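Side-chain contact in spindle pole body-associated protein VIK1 (Saccharomyces cerevisiae, PDB 2O0A), which partners the minus-end-directed kinesin Kar3, recruiting it to microtubules and targeting or maintaining it at the spindle pole body, and with it cross-links antiparallel microtubules: residues N229-I234 with S273-K278. Sequence-based numbering, arbitrary orientation.
Sequences NNLKSI and SKNVNK
L231 meets N275 through its forked end, and the two side chains run at a slant to each other. The N275 amide is probably flipped in the model, so the position built as ND2 may be the oxygen and only the apposition is secure. L231 CB is marginally near that position, 4.4 Å from N275 ND2, and L231 CG hardly nearer. With chi1 at -175°, CG of L231 extends opposite the backbone N toward the second segment, and chi2 of 68° turns CD2 to the amide. L231 CD2 makes the closest approach, 3.5 Å from N275 ND2, and lies out of the amide plane, beside its ND2 end. L231 CD1, the other branch, sits 4.2 Å from N275 ND2 and also faces the start of helix 276-289, 4.4 Å from K278 CB.

The setting is the C-terminal motor homology domain, a kinesin-type fold without a nucleotide-binding site. Parallel strands 221-228 and 265-270 flank strand 94-99, and each is followed by one of the helices joined here, 231-243 and 276-289. N230 occupies the N-cap position of the first, and N230 O accepts the bond from I234 N at 3.1 Å. Backbones stay 7.4 Å apart between L231 CA and N275 CA; farther along helix 276-289, L279 is touched by both L231 and I234.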
loop_
_atom_site.group_PDB
_atom_site.type_symbol
_atom_site.label_atom_id
_atom_site.label_comp_id
_atom_site.label_asym_id
_atom_site.label_seq_id
_atom_site.Cartn_x
_atom_site.Cartn_y
_atom_site.Cartn_z
ATOM N N ASN A 229 5.749 -8.904 -1.872
ATOM C CA ASN A 229 7.126 -8.380 -1.854
ATOM C C ASN A 229 8.160 -9.247 -2.579
ATOM O O ASN A 229 9.372 -9.091 -2.374
ATOM C CB ASN A 229 7.587 -8.058 -0.419
ATOM C CG ASN A 229 6.881 -6.830 0.194
ATOM O OD1 ASN A 229 6.026 -6.169 -0.433
ATOM N ND2 ASN A 229 7.250 -6.527 1.435
ATOM N N ASN A 230 7.671 -10.136 -3.434
ATOM C CA ASN A 230 8.523 -10.828 -4.407
ATOM C C ASN A 230 7.753 -11.117 -5.698
ATOM O O ASN A 230 6.520 -11.025 -5.712
ATOM C CB ASN A 230 9.173 -12.079 -3.790
ATOM C CG ASN A 230 8.168 -13.025 -3.166
ATOM O OD1 ASN A 230 8.339 -13.448 -2.017
ATOM N ND2 ASN A 230 7.131 -13.386 -3.918
ATOM N N LEU A 231 8.470 -11.421 -6.787
ATOM C CA LEU A 231 7.820 -11.551 -8.101
ATOM C C LEU A 231 6.769 -12.647 -8.126
ATOM O O LEU A 231 5.706 -12.471 -8.724
ATOM C CB LEU A 231 8.828 -11.778 -9.246
ATOM C CG LEU A 231 8.183 -11.798 -10.646
ATOM C CD1 LEU A 231 7.636 -10.430 -11.064
ATOM C CD2 LEU A 231 9.144 -12.319 -11.707
ATOM N N LYS A 232 7.058 -13.768 -7.473
ATOM C CA LYS A 232 6.095 -14.865 -7.426
ATOM C C LYS A 232 4.767 -14.413 -6.826
ATOM O O LYS A 232 3.710 -14.690 -7.392
ATOM C CB LYS A 232 6.644 -16.059 -6.651
ATOM C CG LYS A 232 7.216 -17.160 -7.539
ATOM C CD LYS A 232 7.408 -18.457 -6.757
ATOM C CE LYS A 232 6.224 -19.413 -6.913
ATOM N NZ LYS A 232 5.017 -18.996 -6.147
ATOM N N SER A 233 4.843 -13.677 -5.712
ATOM C CA SER A 233 3.648 -13.179 -5.031
ATOM C C SER A 233 2.888 -12.225 -5.951
ATOM O O SER A 233 1.670 -12.310 -6.079
ATOM C CB SER A 233 4.019 -12.480 -3.710
ATOM O OG SER A 233 4.705 -13.363 -2.822
ATOM N N ILE A 234 3.621 -11.332 -6.613
ATOM C CA ILE A 234 3.017 -10.369 -7.534
ATOM C C ILE A 234 2.297 -11.063 -8.698
ATOM O O ILE A 234 1.238 -10.620 -9.142
ATOM C CB ILE A 234 4.075 -9.383 -8.059
ATOM C CG1 ILE A 234 4.566 -8.490 -6.915
ATOM C CG2 ILE A 234 3.526 -8.551 -9.206
ATOM C CD1 ILE A 234 5.886 -7.790 -7.199
ATOM N N SER A 273 15.874 -3.922 -12.080
ATOM C CA SER A 273 15.825 -3.949 -13.536
ATOM C C SER A 273 15.224 -5.215 -14.150
ATOM O O SER A 273 14.452 -5.137 -15.098
ATOM C CB SER A 273 17.209 -3.681 -14.117
ATOM O OG SER A 273 17.559 -2.336 -13.876
ATOM N N LYS A 274 15.563 -6.380 -13.605
ATOM C CA LYS A 274 15.108 -7.637 -14.209
ATOM C C LYS A 274 13.588 -7.800 -14.160
ATOM O O LYS A 274 13.003 -8.395 -15.046
ATOM C CB LYS A 274 15.834 -8.853 -13.624
ATOM C CG LYS A 274 15.531 -9.159 -12.181
ATOM C CD LYS A 274 16.175 -10.479 -11.793
ATOM C CE LYS A 274 15.431 -11.138 -10.655
ATOM N NZ LYS A 274 15.617 -12.621 -10.668
ATOM N N ASN A 275 12.957 -7.191 -13.158
ATOM C CA ASN A 275 11.513 -7.327 -12.973
ATOM C C ASN A 275 10.659 -6.130 -13.385
ATOM O O ASN A 275 9.432 -6.206 -13.352
ATOM C CB ASN A 275 11.205 -7.726 -11.525
ATOM C CG ASN A 275 11.806 -9.072 -11.155
ATOM O OD1 ASN A 275 12.325 -9.251 -10.055
ATOM N ND2 ASN A 275 11.745 -10.021 -12.084
ATOM N N VAL A 276 11.293 -5.042 -13.812
ATOM C CA VAL A 276 10.555 -3.809 -14.057
ATOM C C VAL A 276 9.485 -3.929 -15.156
ATOM O O VAL A 276 8.394 -3.404 -15.001
ATOM C CB VAL A 276 11.498 -2.597 -14.271
ATOM C CG1 VAL A 276 12.177 -2.641 -15.650
ATOM C CG2 VAL A 276 10.746 -1.275 -14.060
ATOM N N ASN A 277 9.771 -4.653 -16.239
ATOM C CA ASN A 277 8.824 -4.720 -17.342
ATOM C C ASN A 277 7.491 -5.411 -16.992
ATOM O O ASN A 277 6.423 -4.968 -17.425
ATOM C CB ASN A 277 9.497 -5.299 -18.599
ATOM C CG ASN A 277 10.678 -4.442 -19.083
ATOM O OD1 ASN A 277 10.814 -3.275 -18.712
ATOM N ND2 ASN A 277 11.528 -5.023 -19.922
ATOM N N LYS A 278 7.566 -6.474 -16.186
ATOM C CA LYS A 278 6.389 -7.180 -15.687
ATOM C C LYS A 278 5.556 -6.278 -14.783
ATOM O O LYS A 278 4.325 -6.228 -14.907
ATOM C CB LYS A 278 6.815 -8.433 -14.928
ATOM C CG LYS A 278 7.233 -9.579 -15.846
ATOM C CD LYS A 278 6.146 -10.611 -15.952
ATOM C CE LYS A 278 6.717 -12.017 -16.177
ATOM N NZ LYS A 278 7.519 -12.127 -17.434
#